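Local coordinates for mandelate racemase / muconate lactonizing enzyme family protein (Agrobacterium tumefaciens, PDB 4DXK), which probably acts as a lyase or racemase of the mandelate racemase subgroup of the enolase superfamily, with a metal ion bound in its barrel, at residues A[7-12]-A[17-22]; A[32-37]-A[80-85]; A[198-203]-A[231-236]; A[325-330]-A[374-379]. All blocks are in the same frame, centred on the assembly; numbering follows the deposited sequence. Where two conformers were deposited one is given.

Interaction 1. Residues A[7-12]-A[17-22]; sequences ETVRVA and LLWVLV
Val11 meets Trp19 at the rim of its indole: CG2 lies in the ring plane, 3.9 Å from CZ3, the two side chains crossing at a slant. CG of Trp19 stands beside its own backbone N (chi1 -64°), which swings the benzo edge toward the first strand, with CE3 3.4 Å from the carbonyl O of Val9. Val9, Glu7 and Leu21 share this face of the sheet. Val9 CG2 touches Leu21 CD1 at 3.8 Å, while the extended chain of Glu7 runs alongside Leu21 in the same direction; its carboxylate is held by His23 and Arg392. On the other face Leu18 CD1 touches both the Val9 carbonyl O and Arg10 CG, 3.7 Å from the latter, and the guanidinium beyond pairs with Glu42. Two hydrogen-bonded backbone pairs, Glu7 with Leu21 and Val9 with Trp19, flank the non-hydrogen-bonded pair Thr8 and Val20. Leu21 N to Glu7 O is short and nearly straight (2.7 Å, 175°). Toward the turn a water accepts from Val11 N and lies 2.7 Å from Leu17 O, to which it probably donates, bridging the strands where direct pairing stops. This is the antiparallel beta hairpin that opens the N-terminal capping domain of the enolase superfamily.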
loop_
_atom_site.group_PDB
_atom_site.type_symbol
_atom_site.label_atom_id
_atom_site.label_comp_id
_atom_site.label_asym_id
_atom_site.label_seq_id
_atom_site.Cartn_x
_atom_site.Cartn_y
_atom_site.Cartn_z
ATOM N N GLU A 7 -21.997 39.924 -21.991
ATOM C CA GLU A 7 -21.569 40.272 -23.335
ATOM C C GLU A 7 -20.386 39.386 -23.697
ATOM O O GLU A 7 -19.462 39.222 -22.896
ATOM C CB GLU A 7 -21.172 41.750 -23.382
ATOM C CG GLU A 7 -20.514 42.187 -24.680
ATOM C CD GLU A 7 -20.061 43.636 -24.645
ATOM O OE1 GLU A 7 -20.072 44.259 -23.559
ATOM O OE2 GLU A 7 -19.687 44.162 -25.710
ATOM N N THR A 8 -20.411 38.799 -24.885
ATOM C CA THR A 8 -19.243 38.097 -25.389
ATOM C C THR A 8 -18.682 38.842 -26.589
ATOM O O THR A 8 -19.433 39.427 -27.376
ATOM C CB THR A 8 -19.571 36.657 -25.777
ATOM O OG1 THR A 8 -20.746 36.642 -26.598
ATOM C CG2 THR A 8 -19.810 35.809 -24.529
ATOM N N VAL A 9 -17.359 38.816 -26.727
ATOM C CA VAL A 9 -16.662 39.521 -27.796
ATOM C C VAL A 9 -15.662 38.572 -28.433
ATOM O O VAL A 9 -14.908 37.886 -27.730
ATOM C CB VAL A 9 -15.904 40.750 -27.254
ATOM C CG1 VAL A 9 -15.228 41.515 -28.386
ATOM C CG2 VAL A 9 -16.841 41.665 -26.489
ATOM N N ARG A 10 -15.666 38.543 -29.763
ATOM C CA ARG A 10 -14.681 37.799 -30.534
ATOM C C ARG A 10 -14.088 38.707 -31.600
ATOM O O ARG A 10 -14.710 39.695 -32.008
ATOM C CB ARG A 10 -15.299 36.563 -31.201
ATOM C CG ARG A 10 -15.704 35.486 -30.206
ATOM C CD ARG A 10 -16.181 34.198 -30.873
ATOM N NE ARG A 10 -17.461 34.360 -31.557
ATOM C CZ ARG A 10 -17.606 34.427 -32.876
ATOM N NH1 ARG A 10 -16.546 34.342 -33.670
ATOM N NH2 ARG A 10 -18.814 34.578 -33.401
ATOM N N VAL A 11 -12.887 38.365 -32.056
ATOM C CA VAL A 11 -12.254 39.073 -33.164
ATOM C C VAL A 11 -11.776 38.085 -34.222
ATOM O O VAL A 11 -11.164 37.060 -33.909
ATOM C CB VAL A 11 -11.097 39.987 -32.695
ATOM C CG1 VAL A 11 -11.625 41.087 -31.791
ATOM C CG2 VAL A 11 -10.013 39.189 -31.984
ATOM N N ALA A 12 -12.061 38.389 -35.484
ATOM C CA ALA A 12 -11.782 37.449 -36.564
ATOM C C ALA A 12 -10.289 37.210 -36.741
ATOM O O ALA A 12 -9.876 36.159 -37.235
ATOM C CB ALA A 12 -12.398 37.941 -37.869
ATOM N N LEU A 17 -9.602 33.386 -29.306
ATOM C CA LEU A 17 -9.885 34.206 -28.137
ATOM C C LEU A 17 -11.366 34.485 -27.919
ATOM O O LEU A 17 -12.118 34.715 -28.874
ATOM C CB LEU A 17 -9.123 35.532 -28.229
ATOM C CG LEU A 17 -7.678 35.437 -27.740
ATOM C CD1 LEU A 17 -6.843 36.610 -28.228
ATOM C CD2 LEU A 17 -7.629 35.361 -26.226
ATOM N N LEU A 18 -11.778 34.491 -26.658
ATOM C CA LEU A 18 -13.113 34.920 -26.286
ATOM C C LEU A 18 -13.014 35.830 -25.078
ATOM O O LEU A 18 -12.355 35.478 -24.093
ATOM C CB LEU A 18 -13.994 33.717 -25.929
ATOM C CG LEU A 18 -15.418 34.079 -25.497
ATOM C CD1 LEU A 18 -16.183 34.698 -26.654
ATOM C CD2 LEU A 18 -16.177 32.890 -24.949
ATOM N N TRP A 19 -13.668 36.989 -25.142
ATOM C CA TRP A 19 -13.841 37.836 -23.964
ATOM C C TRP A 19 -15.272 37.756 -23.468
ATOM O O TRP A 19 -16.225 37.671 -24.259
ATOM C CB TRP A 19 -13.419 39.288 -24.235
ATOM C CG TRP A 19 -11.972 39.341 -24.531
ATOM C CD1 TRP A 19 -10.954 39.381 -23.623
ATOM C CD2 TRP A 19 -11.361 39.255 -25.821
ATOM N NE1 TRP A 19 -9.743 39.372 -24.271
ATOM C CE2 TRP A 19 -9.964 39.281 -25.623
ATOM C CE3 TRP A 19 -11.856 39.167 -27.127
ATOM C CZ2 TRP A 19 -9.056 39.223 -26.685
ATOM C CZ3 TRP A 19 -10.955 39.110 -28.176
ATOM C CH2 TRP A 19 -9.574 39.142 -27.951
ATOM N N VAL A 20 -15.413 37.759 -22.149
ATOM C CA VAL A 20 -16.714 37.772 -21.500
ATOM C C VAL A 20 -16.761 39.014 -20.632
ATOM O O VAL A 20 -15.890 39.218 -19.773
ATOM C CB VAL A 20 -16.904 36.513 -20.628
ATOM C CG1 VAL A 20 -18.210 36.587 -19.832
ATOM C CG2 VAL A 20 -16.868 35.259 -21.482
ATOM N N LEU A 21 -17.763 39.851 -20.859
ATOM C CA LEU A 21 -17.928 41.091 -20.103
ATOM C C LEU A 21 -19.199 41.001 -19.280
ATOM O O LEU A 21 -20.282 40.714 -19.805
ATOM C CB LEU A 21 -17.960 42.314 -21.022
ATOM C CG LEU A 21 -16.611 42.736 -21.611
ATOM C CD1 LEU A 21 -16.199 41.843 -22.765
ATOM C CD2 LEU A 21 -16.638 44.190 -22.046
ATOM N N VAL A 22 -19.058 41.208 -17.980
ATOM C CA VAL A 22 -20.172 41.097 -17.053
ATOM C C VAL A 22 -20.579 42.507 -16.632
ATOM O O VAL A 22 -19.830 43.205 -15.934
ATOM C CB VAL A 22 -19.782 40.251 -15.823
ATOM C CG1 VAL A 22 -20.945 40.172 -14.846
ATOM C CG2 VAL A 22 -19.364 38.848 -16.249
HETATM O O HOH W 1 -11.991 35.679 -31.384
#

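Interaction 2. Residues A[32-37]-A[80-85]; sequences GETFFG and EVRGNS
Arg82 grips the carbonyl O of Phe36 side-on with two nitrogens, NH2 at 2.9 Å and NE at 3.1 Å. Both bonds are bent, near 140°, and both nitrogens reach the oxygen from the same face of the carbonyl plane, well above it, with the oxygen tilted a little from the guanidinium plane. Nearer the helix, Arg82 CD lies 3.4 Å from the carbonyl O of Phe35, which is itself hydrogen-bonded by Trp294. Thr34 crosses the root of the arginine at about a right angle, its OG1 3.5 Å from Arg82 CB. That hydroxyl stands opposite the Thr34 backbone N across the CA–CB bond (chi1 -171°) and is engaged by the carbonyl of Ser293. A bend at chi3 of Arg82 (-56°) turns the guanidinium along the chain from Thr34 to Gly37, whose CA is 3.8 Å from NH2. The Phe35 ring puts CD2 3.5 Å above the plane of the Phe36 ring, over its centre. Farther out, Arg82 NH1 is held by Ser77 O and by a salt bridge to Glu80 of the second subunit, so this one side chain links strand end, helix and subunit interface. The contact joins strand 30-35, outermost in this chain's antiparallel sheet, to helix 79-99, just before helix 38-53, whose N-cap position is Gly37, within the alpha+beta capping domain of the enolase superfamily.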
loop_
_atom_site.group_PDB
_atom_site.type_symbol
_atom_site.label_atom_id
_atom_site.label_comp_id
_atom_site.label_asym_id
_atom_site.label_seq_id
_atom_site.Cartn_x
_atom_site.Cartn_y
_atom_site.Cartn_z
ATOM N N GLY A 32 -13.386 39.248 -18.493
ATOM C CA GLY A 32 -12.760 37.939 -18.416
ATOM C C GLY A 32 -12.407 37.452 -19.810
ATOM O O GLY A 32 -12.777 38.064 -20.808
ATOM N N GLU A 33 -11.719 36.318 -19.883
ATOM C CA GLU A 33 -11.156 35.838 -21.135
ATOM C C GLU A 33 -10.917 34.348 -21.043
ATOM O O GLU A 33 -10.618 33.833 -19.971
ATOM C CB GLU A 33 -9.825 36.562 -21.386
ATOM C CG GLU A 33 -9.120 36.315 -22.712
ATOM C CD GLU A 33 -7.724 36.926 -22.689
ATOM O OE1 GLU A 33 -7.552 38.104 -23.096
ATOM O OE2 GLU A 33 -6.803 36.240 -22.196
ATOM N N THR A 34 -11.023 33.663 -22.172
ATOM C CA THR A 34 -10.546 32.294 -22.279
ATOM C C THR A 34 -10.060 32.051 -23.707
ATOM O O THR A 34 -10.074 32.961 -24.540
ATOM C CB THR A 34 -11.597 31.262 -21.789
ATOM O OG1 THR A 34 -10.994 29.964 -21.731
ATOM C CG2 THR A 34 -12.796 31.222 -22.709
ATOM N N PHE A 35 -9.614 30.829 -23.971
ATOM C CA PHE A 35 -8.886 30.521 -25.193
ATOM C C PHE A 35 -9.253 29.114 -25.635
ATOM O O PHE A 35 -9.350 28.203 -24.801
ATOM C CB PHE A 35 -7.382 30.598 -24.892
ATOM C CG PHE A 35 -6.494 30.684 -26.106
ATOM C CD1 PHE A 35 -6.175 31.919 -26.640
ATOM C CD2 PHE A 35 -5.924 29.547 -26.667
ATOM C CE1 PHE A 35 -5.320 32.028 -27.735
ATOM C CE2 PHE A 35 -5.072 29.648 -27.762
ATOM C CZ PHE A 35 -4.777 30.890 -28.291
ATOM N N PHE A 36 -9.437 28.962 -26.950
ATOM C CA PHE A 36 -9.826 27.728 -27.664
ATOM C C PHE A 36 -11.332 27.544 -27.716
ATOM O O PHE A 36 -12.033 27.704 -26.712
ATOM C CB PHE A 36 -9.180 26.445 -27.129
ATOM C CG PHE A 36 -7.711 26.320 -27.418
ATOM C CD1 PHE A 36 -7.200 26.523 -28.698
ATOM C CD2 PHE A 36 -6.832 25.957 -26.400
ATOM C CE1 PHE A 36 -5.836 26.389 -28.947
ATOM C CE2 PHE A 36 -5.472 25.809 -26.647
ATOM C CZ PHE A 36 -4.973 26.028 -27.917
ATOM N N GLY A 37 -11.824 27.195 -28.901
ATOM C CA GLY A 37 -13.234 26.921 -29.092
ATOM C C GLY A 37 -14.086 28.121 -28.749
ATOM O O GLY A 37 -15.125 27.985 -28.096
ATOM N N GLU A 80 -17.602 24.154 -21.180
ATOM C CA GLU A 80 -18.359 24.683 -20.051
ATOM C C GLU A 80 -17.416 25.294 -19.012
ATOM O O GLU A 80 -17.639 26.403 -18.513
ATOM C CB GLU A 80 -19.216 23.587 -19.399
ATOM C CG GLU A 80 -20.305 22.993 -20.296
ATOM C CD GLU A 80 -19.914 21.732 -21.049
ATOM O OE1 GLU A 80 -18.718 21.465 -21.284
ATOM O OE2 GLU A 80 -20.848 20.996 -21.420
ATOM N N VAL A 81 -16.359 24.562 -18.669
ATOM C CA VAL A 81 -15.406 25.062 -17.697
ATOM C C VAL A 81 -14.694 26.311 -18.210
ATOM O O VAL A 81 -14.491 27.262 -17.446
ATOM C CB VAL A 81 -14.415 23.975 -17.271
ATOM C CG1 VAL A 81 -13.284 24.572 -16.436
ATOM C CG2 VAL A 81 -15.169 22.894 -16.490
ATOM N N ARG A 82 -14.330 26.343 -19.486
ATOM C CA ARG A 82 -13.678 27.532 -20.026
ATOM C C ARG A 82 -14.591 28.756 -19.930
ATOM O O ARG A 82 -14.147 29.849 -19.565
ATOM C CB ARG A 82 -13.195 27.291 -21.466
ATOM C CG ARG A 82 -12.152 26.188 -21.532
ATOM C CD ARG A 82 -11.275 26.221 -22.777
ATOM N NE ARG A 82 -12.023 26.190 -24.036
ATOM C CZ ARG A 82 -12.604 25.110 -24.553
ATOM N NH1 ARG A 82 -12.563 23.938 -23.920
ATOM N NH2 ARG A 82 -13.242 25.209 -25.718
ATOM N N GLY A 83 -15.877 28.575 -20.211
ATOM C CA GLY A 83 -16.810 29.678 -20.064
ATOM C C GLY A 83 -16.962 30.113 -18.620
ATOM O O GLY A 83 -16.955 31.308 -18.313
ATOM N N ASN A 84 -17.102 29.143 -17.723
ATOM C CA ASN A 84 -17.188 29.446 -16.295
ATOM C C ASN A 84 -15.968 30.199 -15.802
ATOM O O ASN A 84 -16.064 31.094 -14.954
ATOM C CB ASN A 84 -17.313 28.168 -15.461
ATOM C CG ASN A 84 -18.609 27.435 -15.692
ATOM O OD1 ASN A 84 -19.551 27.955 -16.285
ATOM N ND2 ASN A 84 -18.663 26.195 -15.203
ATOM N N SER A 85 -14.808 29.830 -16.325
ATOM C CA SER A 85 -13.544 30.419 -15.896
ATOM C C SER A 85 -13.418 31.868 -16.354
ATOM O O SER A 85 -12.999 32.735 -15.580
ATOM C CB SER A 85 -12.365 29.598 -16.429
ATOM O OG SER A 85 -12.413 28.250 -15.980
#

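Interaction 3. Residues A[198-203]-A[231-236]; sequences EPFEKI and KALTPY
Phe200 and Tyr236 both place their rings beside the backbone N (chi1 -61° and -54°), and each ring leans toward the opposite segment. The two rings sit obliquely, centroids 5.8 Å apart. Phe200 CB rests over one face of the tyrosine ring, a CH-pi contact 3.9 Å from its centroid, while Pro235 CB lies above the opposite face. The Phe200 ring receives a methyl in turn. Leu233 CD2 sits over its face, 3.7 Å from the centroid and only 15° off the normal, somewhat toward the CZ rim. Next to this apolar pair, Glu201 crosses the phenol obliquely in one of its two conformers; there its CG is 3.5 Å from Tyr236 CE1, and its OE2 lies 3.1 Å from the Tyr236 OH. Behind the contact, Leu197 packs on both Leu233 and Tyr236, Ile213 and Val215 of strand 212-216 receive Phe200, and Arg204 bonds the Tyr236 carbonyl. The 3-10 turn 234-236, which follows helix 223-232, is thereby fastened to helix 190-207: two successive outer helices of the (beta/alpha) barrel, joined through strand 212-216, meet on the layer surrounding the parallel strands.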
loop_
_atom_site.group_PDB
_atom_site.type_symbol
_atom_site.label_atom_id
_atom_site.label_comp_id
_atom_site.label_asym_id
_atom_site.label_seq_id
_atom_site.Cartn_x
_atom_site.Cartn_y
_atom_site.Cartn_z
ATOM N N GLU A 198 19.418 17.977 -30.082
ATOM C CA GLU A 198 20.361 18.993 -30.543
ATOM C C GLU A 198 20.127 20.429 -30.035
ATOM O O GLU A 198 21.092 21.117 -29.717
ATOM C CB GLU A 198 20.504 18.932 -32.064
ATOM C CG GLU A 198 21.157 17.629 -32.530
ATOM C CD GLU A 198 21.572 17.651 -33.987
ATOM O OE1 GLU A 198 20.798 18.166 -34.820
ATOM O OE2 GLU A 198 22.672 17.149 -34.294
ATOM N N PRO A 199 18.860 20.883 -29.931
ATOM C CA PRO A 199 18.688 22.224 -29.357
ATOM C C PRO A 199 19.234 22.344 -27.933
ATOM O O PRO A 199 19.727 23.408 -27.564
ATOM C CB PRO A 199 17.168 22.407 -29.350
ATOM C CG PRO A 199 16.683 21.540 -30.457
ATOM C CD PRO A 199 17.596 20.354 -30.479
ATOM N N PHE A 200 19.119 21.282 -27.140
ATOM C CA PHE A 200 19.651 21.307 -25.783
ATOM C C PHE A 200 21.174 21.451 -25.807
ATOM O O PHE A 200 21.747 22.225 -25.035
ATOM C CB PHE A 200 19.230 20.048 -25.025
ATOM C CG PHE A 200 17.741 19.906 -24.886
ATOM C CD1 PHE A 200 17.071 20.476 -23.816
ATOM C CD2 PHE A 200 17.006 19.220 -25.845
ATOM C CE1 PHE A 200 15.694 20.357 -23.697
ATOM C CE2 PHE A 200 15.634 19.099 -25.732
ATOM C CZ PHE A 200 14.976 19.666 -24.660
ATOM N N GLU A 201 21.823 20.696 -26.691
ATOM C CA GLU A 201 23.270 20.779 -26.864
ATOM C C GLU A 201 23.680 22.193 -27.240
ATOM O O GLU A 201 24.627 22.751 -26.683
ATOM C CB GLU A 201 23.720 19.815 -27.960
ATOM C CG GLU A 201 23.563 18.355 -27.602
ATOM C CD GLU A 201 23.430 17.467 -28.822
ATOM O OE1 GLU A 201 24.042 17.783 -29.867
ATOM O OE2 GLU A 201 22.709 16.453 -28.729
ATOM N N LYS A 202 22.956 22.768 -28.194
ATOM C CA LYS A 202 23.284 24.100 -28.697
ATOM C C LYS A 202 23.096 25.175 -27.621
ATOM O O LYS A 202 23.927 26.071 -27.478
ATOM C CB LYS A 202 22.475 24.424 -29.961
ATOM C CG LYS A 202 22.732 23.462 -31.127
ATOM C CD LYS A 202 22.118 23.957 -32.436
ATOM C CE LYS A 202 21.581 22.799 -33.277
ATOM N NZ LYS A 202 22.622 21.772 -33.558
ATOM N N ILE A 203 22.023 25.077 -26.841
ATOM C CA ILE A 203 21.803 26.036 -25.761
ATOM C C ILE A 203 22.901 25.941 -24.707
ATOM O O ILE A 203 23.457 26.958 -24.290
ATOM C CB ILE A 203 20.428 25.835 -25.089
ATOM C CG1 ILE A 203 19.307 26.184 -26.068
ATOM C CG2 ILE A 203 20.315 26.696 -23.833
ATOM C CD1 ILE A 203 17.935 25.667 -25.650
ATOM N N LYS A 231 14.719 9.884 -19.869
ATOM C CA LYS A 231 16.057 9.393 -19.533
ATOM C C LYS A 231 17.123 10.023 -20.425
ATOM O O LYS A 231 18.196 10.424 -19.950
ATOM C CB LYS A 231 16.121 7.869 -19.630
ATOM C CG LYS A 231 15.252 7.165 -18.606
ATOM C CD LYS A 231 15.567 5.680 -18.503
ATOM C CE LYS A 231 15.290 4.954 -19.801
ATOM N NZ LYS A 231 15.788 3.541 -19.767
ATOM N N ALA A 232 16.821 10.144 -21.713
ATOM C CA ALA A 232 17.771 10.706 -22.667
ATOM C C ALA A 232 18.075 12.181 -22.397
ATOM O O ALA A 232 19.109 12.696 -22.836
ATOM C CB ALA A 232 17.258 10.524 -24.091
ATOM N N LEU A 233 17.181 12.866 -21.690
ATOM C CA LEU A 233 17.380 14.285 -21.402
ATOM C C LEU A 233 18.297 14.538 -20.214
ATOM O O LEU A 233 18.680 15.682 -19.964
ATOM C CB LEU A 233 16.036 14.982 -21.177
ATOM C CG LEU A 233 15.275 15.278 -22.468
ATOM C CD1 LEU A 233 13.807 15.538 -22.194
ATOM C CD2 LEU A 233 15.901 16.471 -23.188
ATOM N N THR A 234 18.653 13.481 -19.492
ATOM C CA THR A 234 19.467 13.599 -18.281
ATOM C C THR A 234 20.718 14.495 -18.409
ATOM O O THR A 234 20.947 15.330 -17.533
ATOM C CB THR A 234 19.858 12.208 -17.723
ATOM O OG1 THR A 234 18.669 11.450 -17.463
ATOM C CG2 THR A 234 20.655 12.337 -16.436
ATOM N N PRO A 235 21.512 14.353 -19.493
ATOM C CA PRO A 235 22.755 15.141 -19.541
ATOM C C PRO A 235 22.540 16.649 -19.658
ATOM O O PRO A 235 23.505 17.396 -19.516
ATOM C CB PRO A 235 23.449 14.636 -20.813
ATOM C CG PRO A 235 22.849 13.309 -21.095
ATOM C CD PRO A 235 21.429 13.401 -20.618
ATOM N N TYR A 236 21.319 17.099 -19.925
ATOM C CA TYR A 236 21.103 18.508 -20.238
ATOM C C TYR A 236 20.552 19.341 -19.092
ATOM O O TYR A 236 20.270 20.528 -19.266
ATOM C CB TYR A 236 20.252 18.647 -21.500
ATOM C CG TYR A 236 20.853 17.874 -22.642
ATOM C CD1 TYR A 236 21.949 18.368 -23.337
ATOM C CD2 TYR A 236 20.360 16.623 -22.998
ATOM C CE1 TYR A 236 22.520 17.649 -24.368
ATOM C CE2 TYR A 236 20.923 15.900 -24.028
ATOM C CZ TYR A 236 22.003 16.420 -24.709
ATOM O OH TYR A 236 22.570 15.703 -25.738
#

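Interaction 4. Residues A[325-330]-A[374-379]; sequences VLCAST and AGLGME
Cys327 is the bump that helix 323-335 presents to the loop, and it enters the bend formed by Leu376, Gly377 and Met378. Its SG, turned opposite the backbone N (chi1 -180°), comes 3.2 Å from the carbonyl O of Leu376 and 4.2 Å from Leu376 CB. The same oxygen accepts a hydrogen bond from His331, one turn farther along the helix. Roughly at right angles to that approach, Met378 brings its sulfur against the root of the cysteine: SD is 3.5 Å from Cys327 CB and 3.8 Å from Cys327 SG. The methionine chain starts out between its own backbone N and carbonyl carbon (chi1 77°), a turn that brings SD to Cys327; Pro323 and Val324 also pack on this side chain. Helix 323-335 follows strand 315-317 in the C-terminal (beta/alpha) barrel of the enolase superfamily, and the loop leads from strand 367-369 toward strand 390-396, which belongs to the sheet of the capping domain. Leu376 supplies the second bump. Its CD2 branch drops onto Ala328, 3.7 Å from CB and 4.0 Å from CA, where the small alanine lets the branch lie close to the helix backbone; Val324 borders the same leucine. Leu376 lies in a type II' turn from Ala374 to Gly377, closed by a weak Gly377 N to Ala374 O bond of 3.2 Å. Asp93 of helix 79-99 holds the Leu376 N, while Pro371 touches Cys327.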
loop_
_atom_site.group_PDB
_atom_site.type_symbol
_atom_site.label_atom_id
_atom_site.label_comp_id
_atom_site.label_asym_id
_atom_site.label_seq_id
_atom_site.Cartn_x
_atom_site.Cartn_y
_atom_site.Cartn_z
ATOM N N VAL A 325 -5.758 36.874 -19.581
ATOM C CA VAL A 325 -5.220 35.724 -18.858
ATOM C C VAL A 325 -3.802 36.003 -18.368
ATOM O O VAL A 325 -3.476 35.682 -17.231
ATOM C CB VAL A 325 -5.311 34.409 -19.671
ATOM C CG1 VAL A 325 -4.474 33.292 -19.039
ATOM C CG2 VAL A 325 -6.753 33.980 -19.760
ATOM N N LEU A 326 -2.960 36.612 -19.195
ATOM C CA LEU A 326 -1.630 36.973 -18.721
ATOM C C LEU A 326 -1.718 37.891 -17.500
ATOM O O LEU A 326 -1.031 37.684 -16.492
ATOM C CB LEU A 326 -0.809 37.623 -19.835
ATOM C CG LEU A 326 0.547 38.182 -19.391
ATOM C CD1 LEU A 326 1.481 37.085 -18.878
ATOM C CD2 LEU A 326 1.217 38.956 -20.518
ATOM N N CYS A 327 -2.583 38.896 -17.574
ATOM C CA CYS A 327 -2.695 39.850 -16.490
ATOM C C CYS A 327 -3.239 39.221 -15.202
ATOM O O CYS A 327 -2.655 39.370 -14.126
ATOM C CB CYS A 327 -3.560 41.031 -16.923
ATOM S SG CYS A 327 -3.733 42.248 -15.636
ATOM N N ALA A 328 -4.370 38.533 -15.295
ATOM C CA ALA A 328 -4.956 37.905 -14.115
ATOM C C ALA A 328 -4.015 36.851 -13.515
ATOM O O ALA A 328 -3.945 36.680 -12.292
ATOM C CB ALA A 328 -6.312 37.322 -14.452
ATOM N N SER A 329 -3.277 36.152 -14.376
ATOM C CA SER A 329 -2.304 35.183 -13.884
ATOM C C SER A 329 -1.186 35.877 -13.119
ATOM O O SER A 329 -0.672 35.347 -12.125
ATOM C CB SER A 329 -1.710 34.375 -15.030
ATOM O OG SER A 329 -2.719 33.611 -15.675
ATOM N N THR A 330 -0.776 37.047 -13.604
ATOM C CA THR A 330 0.249 37.810 -12.912
ATOM C C THR A 330 -0.238 38.252 -11.530
ATOM O O THR A 330 0.513 38.173 -10.562
ATOM C CB THR A 330 0.753 38.983 -13.769
ATOM O OG1 THR A 330 1.241 38.476 -15.020
ATOM C CG2 THR A 330 1.890 39.708 -13.076
ATOM N N ALA A 374 -7.366 49.233 -10.072
ATOM C CA ALA A 374 -8.289 48.313 -9.426
ATOM C C ALA A 374 -8.658 47.153 -10.347
ATOM O O ALA A 374 -8.654 47.281 -11.578
ATOM C CB ALA A 374 -9.531 49.066 -8.996
ATOM N N GLY A 375 -8.996 46.012 -9.754
ATOM C CA GLY A 375 -9.343 44.838 -10.534
ATOM C C GLY A 375 -8.130 44.328 -11.290
ATOM O O GLY A 375 -7.038 44.198 -10.719
ATOM N N LEU A 376 -8.321 44.036 -12.575
ATOM C CA LEU A 376 -7.219 43.619 -13.443
ATOM C C LEU A 376 -6.214 44.734 -13.666
ATOM O O LEU A 376 -5.019 44.478 -13.815
ATOM C CB LEU A 376 -7.752 43.207 -14.817
ATOM C CG LEU A 376 -8.629 41.966 -14.906
ATOM C CD1 LEU A 376 -9.416 41.977 -16.220
ATOM C CD2 LEU A 376 -7.764 40.712 -14.804
ATOM N N GLY A 377 -6.714 45.965 -13.744
ATOM C CA GLY A 377 -5.913 47.094 -14.196
ATOM C C GLY A 377 -5.942 47.262 -15.712
ATOM O O GLY A 377 -5.047 47.885 -16.292
ATOM N N MET A 378 -6.965 46.711 -16.363
ATOM C CA MET A 378 -7.097 46.874 -17.804
ATOM C C MET A 378 -8.538 46.689 -18.235
ATOM O O MET A 378 -9.323 46.026 -17.558
ATOM C CB MET A 378 -6.238 45.840 -18.528
ATOM C CG MET A 378 -6.893 44.472 -18.502
ATOM S SD MET A 378 -5.890 42.999 -18.627
ATOM C CE MET A 378 -5.160 43.127 -20.234
ATOM N N GLU A 379 -8.875 47.323 -19.361
ATOM C CA GLU A 379 -10.178 47.198 -20.011
ATOM C C GLU A 379 -9.945 46.893 -21.496
ATOM O O GLU A 379 -8.825 47.024 -21.979
ATOM C CB GLU A 379 -10.967 48.506 -19.875
ATOM C CG GLU A 379 -11.539 48.791 -18.480
ATOM C CD GLU A 379 -10.478 49.154 -17.443
ATOM O OE1 GLU A 379 -9.537 49.909 -17.776
ATOM O OE2 GLU A 379 -10.591 48.689 -16.286
#

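Interactions 1 and 2 come first along the chain and lie within the N-terminal domain, their centres 10 Å apart; strands 17-24 and 30-35 are neighbours in one antiparallel sheet, and Trp19 NE1 reaches Glu33 OE1 at 2.8 Å. Interactions 3 and 4 follow within the C-terminal barrel domain, about 36 Å apart between centres. Interaction 4 lies about 16 Å, between centres, from both 1 and 2, and Glu33 OE2 meets Val325 N at 2.9 Å, so Glu33 probably links the hairpin sheet to the start of helix 323-335 across the domain boundary. Interaction 3 sits on the opposite side of the chain's centre from the other three, about 41 Å between centres from interaction 1, on the barrel's outer helices.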